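Local coordinates for protein glypican-1 (Homo sapiens, PDB 4YWT) that bears heparan sulfate at the cell surface, binds alpha-4(V) collagen through those chains and takes part in Schwann cell myelination, at residues L114-E118 with Y144-R148; N155-E159 with A212-F216. The protein carries 3 engineered substitutions. All coordinates share one frame; numbering follows the deposited sequence.

Interaction 1: residues L114-E118 with Y144-R148. With NAG (2-acetamido-2-deoxy-beta-D-glucopyranose), chain E.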
ATOM      1  N   LEU A 114      -8.320 -18.005 -11.175  1.00 29.78           N
ATOM      2  CA  LEU A 114      -8.050 -19.422 -10.931  1.00 36.79           C
ATOM      3  C   LEU A 114      -9.342 -20.255 -10.938  1.00 37.13           C
ATOM      4  O   LEU A 114      -9.455 -21.265 -11.657  1.00 32.72           O
ATOM      5  CB  LEU A 114      -7.310 -19.601  -9.603  1.00 32.89           C
ATOM      6  CG  LEU A 114      -6.689 -20.976  -9.358  1.00 39.14           C
ATOM      7  CD1 LEU A 114      -5.764 -21.350 -10.505  1.00 38.76           C
ATOM      8  CD2 LEU A 114      -5.938 -21.000  -8.034  1.00 41.73           C
ATOM      9  N   ASN A 115     -10.317 -19.812 -10.147  1.00 31.90           N
ATOM     10  CA  ASN A 115     -11.603 -20.498 -10.032  1.00 36.89           C
ATOM     11  C   ASN A 115     -12.321 -20.652 -11.375  1.00 39.61           C
ATOM     12  O   ASN A 115     -12.900 -21.701 -11.671  1.00 33.94           O
ATOM     13  CB  ASN A 115     -12.503 -19.750  -9.043  1.00 37.27           C
ATOM     14  CG  ASN A 115     -12.064 -19.932  -7.598  1.00 44.31           C
ATOM     15  OD1 ASN A 115     -10.973 -20.432  -7.327  1.00 40.79           O
ATOM     16  ND2 ASN A 115     -12.918 -19.523  -6.664  1.00 49.49           N
ATOM     17  N   ASP A 116     -12.269 -19.599 -12.180  1.00 36.89           N
ATOM     18  CA  ASP A 116     -12.912 -19.564 -13.488  1.00 32.95           C
ATOM     19  C   ASP A 116     -12.191 -20.494 -14.447  1.00 37.68           C
ATOM     20  O   ASP A 116     -12.816 -21.126 -15.299  1.00 35.97           O
ATOM     21  CB  ASP A 116     -12.928 -18.139 -14.044  1.00 40.13           C
ATOM     22  CG  ASP A 116     -14.081 -17.895 -14.997  1.00 53.98           C
ATOM     23  OD1 ASP A 116     -15.193 -17.593 -14.515  1.00 56.35           O
ATOM     24  OD2 ASP A 116     -13.874 -18.002 -16.225  1.00 59.05           O
ATOM     25  N   SER A 117     -10.870 -20.562 -14.315  1.00 36.21           N
ATOM     26  CA  SER A 117     -10.096 -21.524 -15.088  1.00 33.95           C
ATOM     27  C   SER A 117     -10.571 -22.935 -14.758  1.00 32.24           C
ATOM     28  O   SER A 117     -10.827 -23.746 -15.658  1.00 27.69           O
ATOM     29  CB  SER A 117      -8.600 -21.377 -14.804  1.00 33.83           C
ATOM     30  OG  SER A 117      -7.830 -22.051 -15.784  1.00 37.79           O
ATOM     31  N   GLU A 118     -10.713 -23.214 -13.464  1.00 33.82           N
ATOM     32  CA  GLU A 118     -11.161 -24.536 -13.030  1.00 33.08           C
ATOM     33  C   GLU A 118     -12.566 -24.872 -13.545  1.00 34.06           C
ATOM     34  O   GLU A 118     -12.810 -25.986 -14.014  1.00 35.92           O
ATOM     35  CB  GLU A 118     -11.125 -24.644 -11.504  1.00 31.39           C
ATOM     36  CG  GLU A 118     -11.239 -26.074 -10.992  1.00 30.96           C
ATOM     37  CD  GLU A 118     -11.231 -26.162  -9.478  1.00 42.96           C
ATOM     38  OE1 GLU A 118     -11.162 -25.102  -8.819  1.00 45.48           O
ATOM     39  OE2 GLU A 118     -11.287 -27.292  -8.948  1.00 44.22           O
ATOM     40  N   TYR A 144      -5.568 -27.818  -8.912  1.00 39.15           N
ATOM     41  CA  TYR A 144      -6.094 -26.478  -8.668  1.00 37.34           C
ATOM     42  C   TYR A 144      -6.080 -26.120  -7.184  1.00 34.63           C
ATOM     43  O   TYR A 144      -5.774 -24.983  -6.821  1.00 31.64           O
ATOM     44  CB  TYR A 144      -7.509 -26.341  -9.229  1.00 31.05           C
ATOM     45  CG  TYR A 144      -7.536 -25.991 -10.698  1.00 31.79           C
ATOM     46  CD1 TYR A 144      -7.668 -26.976 -11.666  1.00 34.56           C
ATOM     47  CD2 TYR A 144      -7.413 -24.672 -11.117  1.00 26.16           C
ATOM     48  CE1 TYR A 144      -7.687 -26.659 -13.010  1.00 34.09           C
ATOM     49  CE2 TYR A 144      -7.430 -24.346 -12.460  1.00 26.14           C
ATOM     50  CZ  TYR A 144      -7.568 -25.344 -13.401  1.00 33.54           C
ATOM     51  OH  TYR A 144      -7.586 -25.031 -14.740  1.00 37.40           O
ATOM     52  N   SER A 145      -6.409 -27.084  -6.328  1.00 32.15           N
ATOM     53  CA  SER A 145      -6.346 -26.854  -4.888  1.00 37.94           C
ATOM     54  C   SER A 145      -4.917 -26.533  -4.446  1.00 39.99           C
ATOM     55  O   SER A 145      -4.697 -25.650  -3.612  1.00 32.57           O
ATOM     56  CB  SER A 145      -6.877 -28.067  -4.121  1.00 35.32           C
ATOM     57  OG  SER A 145      -8.289 -28.154  -4.222  1.00 39.60           O
ATOM     58  N   GLU A 146      -3.953 -27.251  -5.017  1.00 42.16           N
ATOM     59  CA  GLU A 146      -2.540 -27.025  -4.725  1.00 42.80           C
ATOM     60  C   GLU A 146      -2.093 -25.639  -5.176  1.00 36.92           C
ATOM     61  O   GLU A 146      -1.380 -24.943  -4.450  1.00 29.66           O
ATOM     62  CB  GLU A 146      -1.674 -28.099  -5.390  1.00 50.98           C
ATOM     63  CG  GLU A 146      -1.649 -29.429  -4.652  1.00 63.31           C
ATOM     64  CD  GLU A 146      -0.608 -29.462  -3.548  1.00 69.35           C
ATOM     65  OE1 GLU A 146       0.598 -29.523  -3.867  1.00 74.70           O
ATOM     66  OE2 GLU A 146      -0.992 -29.423  -2.362  1.00 73.58           O
ATOM     67  N   LEU A 147      -2.507 -25.246  -6.379  1.00 30.57           N
ATOM     68  CA  LEU A 147      -2.228 -23.908  -6.890  1.00 28.19           C
ATOM     69  C   LEU A 147      -2.811 -22.845  -5.968  1.00 32.66           C
ATOM     70  O   LEU A 147      -2.197 -21.805  -5.723  1.00 36.36           O
ATOM     71  CB  LEU A 147      -2.796 -23.738  -8.300  1.00 33.31           C
ATOM     72  CG  LEU A 147      -2.050 -24.379  -9.471  1.00 31.75           C
ATOM     73  CD1 LEU A 147      -2.831 -24.181 -10.757  1.00 32.54           C
ATOM     74  CD2 LEU A 147      -0.666 -23.778  -9.599  1.00 30.99           C
ATOM     75  N   ARG A 148      -4.005 -23.126  -5.458  1.00 39.40           N
ATOM     76  CA  ARG A 148      -4.722 -22.210  -4.580  1.00 42.42           C
ATOM     77  C   ARG A 148      -3.969 -22.022  -3.262  1.00 40.87           C
ATOM     78  O   ARG A 148      -3.724 -20.890  -2.826  1.00 39.36           O
ATOM     79  CB  ARG A 148      -6.137 -22.739  -4.337  1.00 39.46           C
ATOM     80  CG  ARG A 148      -7.132 -21.717  -3.833  1.00 41.06           C
ATOM     81  CD  ARG A 148      -8.553 -22.223  -4.037  1.00 36.76           C
ATOM     82  NE  ARG A 148      -8.921 -22.248  -5.451  1.00 41.11           N
ATOM     83  CZ  ARG A 148      -9.491 -23.283  -6.062  1.00 40.39           C
ATOM     84  NH1 ARG A 148      -9.757 -24.392  -5.385  1.00 39.70           N
ATOM     85  NH2 ARG A 148      -9.790 -23.211  -7.353  1.00 36.73           N
TER
HETATM   86  C1  NAG E 601     -12.646 -19.646  -5.253  1.00 56.86           C
HETATM   87  C2  NAG E 601     -13.450 -18.606  -4.453  1.00 65.63           C
HETATM   88  C3  NAG E 601     -13.337 -18.874  -2.950  1.00 74.14           C
HETATM   89  C4  NAG E 601     -13.682 -20.320  -2.629  1.00 77.45           C
HETATM   90  C5  NAG E 601     -12.804 -21.245  -3.458  1.00 70.72           C
HETATM   91  C6  NAG E 601     -13.116 -22.708  -3.245  1.00 71.89           C
HETATM   92  C7  NAG E 601     -13.728 -16.381  -5.462  1.00 62.62           C
HETATM   93  C8  NAG E 601     -15.063 -16.864  -5.945  1.00 68.20           C
HETATM   94  N2  NAG E 601     -13.003 -17.258  -4.759  1.00 63.15           N
HETATM   95  O3  NAG E 601     -14.218 -18.000  -2.253  1.00 78.76           O
HETATM   96  O4  NAG E 601     -13.473 -20.578  -1.245  1.00 81.59           O
HETATM   97  O5  NAG E 601     -13.022 -20.972  -4.848  1.00 63.14           O
HETATM   98  O6  NAG E 601     -14.514 -22.927  -3.109  1.00 72.44           O
HETATM   99  O7  NAG E 601     -13.322 -15.248  -5.700  1.00 66.60           O
HETATM  100  O   HOH W   1      -9.984 -27.235  -6.613  1.00 25.06           O
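Two antiparallel helices of the elongated, mainly helical glypican core pack here beside an N-glycosylation site: Tyr-144 and Arg-148 of helix 137-152 lie against Leu-114, Asn-115, Ser-117 and Glu-118 of helix 70-129. The axes of the two short segments approach to 10.9 Å and run at 176° to each other. Glu-118 lies flat along the tyrosine: its CB sits over the middle of the ring, 3.8 Å from the centroid of Tyr-144, in a CH-pi contact, and its carboxylate is turned to within 3° of the ring plane. With CG anti to the backbone N (chi1 -166°) and an extended chain beyond it, the acid passes over the ring toward Tyr-144 CB and reaches the arginine. There Arg-148 NH2 donates to Glu-118 OE1 at 2.8 Å, closing a salt bridge through a nearly straight bond lying in the guanidinium plane. The other carboxylate oxygen receives a hydrogen bond from a water, which in turn accepts from Arg-148 NH1 and Ser-145 OG, so both carboxylate oxygens are linked to helix 137-152, one directly and one through the water. At the far end of the ring, Tyr-144 OH and Ser-117 OG share a hydrogen bond of 3.2 Å; Ser-117 OG is also bonded to His-317 of helix 316-328. Leu-114 fills the apolar side, its CD1 at the tyrosine edge, 3.8 Å from Tyr-144 CD2, and its CD2 against the backbone of Arg-148. Asn-115 carries N-acetylglucosamine through a covalent bond from ND2 to C1. The sugar's C6 lies over one face of the Arg-148 guanidinium, while the asparagine amide stands almost perpendicular to that group, with Asn-115 OD1 3.0 Å from Arg-148 NH2.

Interaction 2: residues N155-E159 with A212-F216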
ATOM      1  N   ASN A 155       3.337 -23.077   2.254  1.00108.01           N
ATOM      2  CA  ASN A 155       4.684 -23.224   1.726  1.00110.65           C
ATOM      3  C   ASN A 155       4.826 -24.526   0.961  1.00109.67           C
ATOM      4  O   ASN A 155       4.827 -25.623   1.516  1.00112.28           O
ATOM      5  CB  ASN A 155       5.717 -23.155   2.852  1.00113.83           C
ATOM      6  N   LEU A 156       4.953 -24.343  -0.344  1.00 92.06           N
ATOM      7  CA  LEU A 156       4.996 -25.387  -1.348  1.00 83.89           C
ATOM      8  C   LEU A 156       5.693 -24.710  -2.510  1.00 79.39           C
ATOM      9  O   LEU A 156       5.853 -23.489  -2.484  1.00 78.42           O
ATOM     10  CB  LEU A 156       3.599 -25.865  -1.761  1.00 78.30           C
ATOM     11  CG  LEU A 156       2.516 -26.255  -0.751  1.00 72.60           C
ATOM     12  CD1 LEU A 156       1.150 -25.934  -1.332  1.00 70.67           C
ATOM     13  CD2 LEU A 156       2.598 -27.727  -0.390  1.00 73.52           C
ATOM     14  N   HIS A 157       6.150 -25.464  -3.504  1.00 81.39           N
ATOM     15  CA  HIS A 157       6.404 -24.823  -4.791  1.00 85.92           C
ATOM     16  C   HIS A 157       5.951 -25.751  -5.920  1.00 80.26           C
ATOM     17  O   HIS A 157       5.845 -26.968  -5.739  1.00 78.56           O
ATOM     18  CB  HIS A 157       7.880 -24.397  -4.918  1.00 95.93           C
ATOM     19  CG  HIS A 157       8.271 -23.914  -6.285  1.00103.12           C
ATOM     20  ND1 HIS A 157       8.331 -24.729  -7.392  1.00107.44           N
ATOM     21  CD2 HIS A 157       8.526 -22.661  -6.733  1.00104.95           C
ATOM     22  CE1 HIS A 157       8.662 -24.013  -8.452  1.00108.27           C
ATOM     23  NE2 HIS A 157       8.784 -22.755  -8.079  1.00107.91           N
ATOM     24  N   LEU A 158       5.655 -25.148  -7.068  1.00 75.86           N
ATOM     25  CA  LEU A 158       5.057 -25.815  -8.220  1.00 74.66           C
ATOM     26  C   LEU A 158       5.928 -26.832  -8.939  1.00 72.87           C
ATOM     27  O   LEU A 158       5.405 -27.714  -9.576  1.00 74.08           O
ATOM     28  CB  LEU A 158       4.621 -24.764  -9.238  1.00 74.77           C
ATOM     29  CG  LEU A 158       3.793 -23.673  -8.574  1.00 74.00           C
ATOM     30  CD1 LEU A 158       3.548 -22.520  -9.519  1.00 75.19           C
ATOM     31  CD2 LEU A 158       2.486 -24.275  -8.105  1.00 73.05           C
ATOM     32  N   GLU A 159       7.244 -26.706  -8.881  1.00 65.40           N
ATOM     33  CA  GLU A 159       8.101 -27.592  -9.667  1.00 64.17           C
ATOM     34  C   GLU A 159       7.890 -29.060  -9.320  1.00 60.45           C
ATOM     35  O   GLU A 159       7.599 -29.895 -10.180  1.00 60.37           O
ATOM     36  CB  GLU A 159       9.567 -27.229  -9.460  1.00 61.93           C
ATOM     37  N   ALA A 212       3.626 -20.556 -14.440  1.00 31.87           N
ATOM     38  CA  ALA A 212       2.975 -20.601 -13.135  1.00 34.25           C
ATOM     39  C   ALA A 212       3.940 -20.170 -12.036  1.00 34.91           C
ATOM     40  O   ALA A 212       3.571 -19.397 -11.143  1.00 37.49           O
ATOM     41  CB  ALA A 212       2.429 -21.987 -12.850  1.00 25.63           C
ATOM     42  N   THR A 213       5.173 -20.669 -12.114  1.00 35.12           N
ATOM     43  CA  THR A 213       6.200 -20.333 -11.133  1.00 37.31           C
ATOM     44  C   THR A 213       6.403 -18.826 -11.032  1.00 40.51           C
ATOM     45  O   THR A 213       6.413 -18.270  -9.936  1.00 32.54           O
ATOM     46  CB  THR A 213       7.547 -20.996 -11.466  1.00 38.98           C
ATOM     47  OG1 THR A 213       7.415 -22.421 -11.376  1.00 49.74           O
ATOM     48  CG2 THR A 213       8.621 -20.533 -10.497  1.00 44.20           C
ATOM     49  N   ARG A 214       6.556 -18.167 -12.175  1.00 30.37           N
ATOM     50  CA  ARG A 214       6.715 -16.714 -12.186  1.00 37.45           C
ATOM     51  C   ARG A 214       5.454 -15.982 -11.702  1.00 37.35           C
ATOM     52  O   ARG A 214       5.480 -15.221 -10.718  1.00 33.90           O
ATOM     53  CB  ARG A 214       7.089 -16.243 -13.594  1.00 34.71           C
ATOM     54  CG  ARG A 214       6.878 -14.759 -13.837  1.00 32.28           C
ATOM     55  CD  ARG A 214       7.261 -14.364 -15.257  1.00 27.30           C
ATOM     56  NE  ARG A 214       6.684 -15.252 -16.263  1.00 29.05           N
ATOM     57  CZ  ARG A 214       5.402 -15.259 -16.618  1.00 36.18           C
ATOM     58  NH1 ARG A 214       4.977 -16.105 -17.545  1.00 41.99           N
ATOM     59  NH2 ARG A 214       4.541 -14.428 -16.043  1.00 31.09           N
ATOM     60  N   ALA A 215       4.347 -16.243 -12.391  1.00 29.93           N
ATOM     61  CA  ALA A 215       3.118 -15.479 -12.220  1.00 33.50           C
ATOM     62  C   ALA A 215       2.481 -15.618 -10.839  1.00 34.88           C
ATOM     63  O   ALA A 215       1.969 -14.639 -10.295  1.00 26.00           O
ATOM     64  CB  ALA A 215       2.114 -15.876 -13.290  1.00 27.33           C
ATOM     65  N   PHE A 216       2.499 -16.821 -10.269  1.00 26.56           N
ATOM     66  CA  PHE A 216       1.805 -17.025  -8.999  1.00 29.71           C
ATOM     67  C   PHE A 216       2.548 -16.388  -7.822  1.00 32.48           C
ATOM     68  O   PHE A 216       1.925 -15.781  -6.941  1.00 39.20           O
ATOM     69  CB  PHE A 216       1.569 -18.516  -8.750  1.00 30.44           C
ATOM     70  CG  PHE A 216       0.329 -19.044  -9.418  1.00 32.16           C
ATOM     71  CD1 PHE A 216      -0.911 -18.899  -8.818  1.00 36.69           C
ATOM     72  CD2 PHE A 216       0.399 -19.667 -10.655  1.00 27.17           C
ATOM     73  CE1 PHE A 216      -2.057 -19.375  -9.430  1.00 35.46           C
ATOM     74  CE2 PHE A 216      -0.741 -20.145 -11.273  1.00 24.32           C
ATOM     75  CZ  PHE A 216      -1.972 -19.998 -10.660  1.00 36.56           C
TER
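Leu-158, in the first turn of helix 158-177, packs its side chain against Ala-212, Thr-213 and Phe-216 of helix 204-236. Its CB faces the threonine, 4.2 Å from Thr-213 OG1, a hydroxyl already hydrogen-bonded to the carbonyl of Arg-209 one turn back. From CG, placed anti to the carbonyl carbon (chi1 -50°), the two methyls part. CD1 presses on the helix backbone, 3.5 Å from Ala-212 C; CD1 of Leu-158 also lies 3.6 Å from the methyl Ala-212 CB, and farther on it approaches Phe-216 CD2 obliquely at 4.4 Å. CD2 turns to Leu-147 of helix 137-152. Beside the leucine, the less well-ordered His-157 brings its ring edge to the threonine methyl, His-157 NE2 lying 3.3 Å from Thr-213 CG2. The other ring nitrogen serves its own segment: His-157 ND1 accepts a 2.7 Å hydrogen bond from Glu-159 N, nearly straight at the hydrogen though tilted 23° from the ring plane. This is a helix N-cap, with the histidine covering the start of helix 158-177 and the following leucine inserted into the glypican helical bundle.

Overall arrangement
Helix 137-152 joins the two contacts: it supplies half of interaction 1, then leads through a short loop into helix 158-177, whose start forms interaction 2. Their centres are about 13 Å apart, and a shared apolar layer connects them, with Leu-147 CD2 3.5 Å from Leu-158 CD2 and Phe-216 touching both Leu-114 and Leu-147. Both are largely buried, but their chemistry differs. Interaction 1, a side-by-side helix pair beside a glycan, combines leucine packing with an ion pair, a bound water and a hydroxyl pair. Interaction 2, smaller in buried surface, meets helix 204-236 mostly through apolar contacts, its capping bond staying within 155-159, with His-157 and Glu-159 only partly buried.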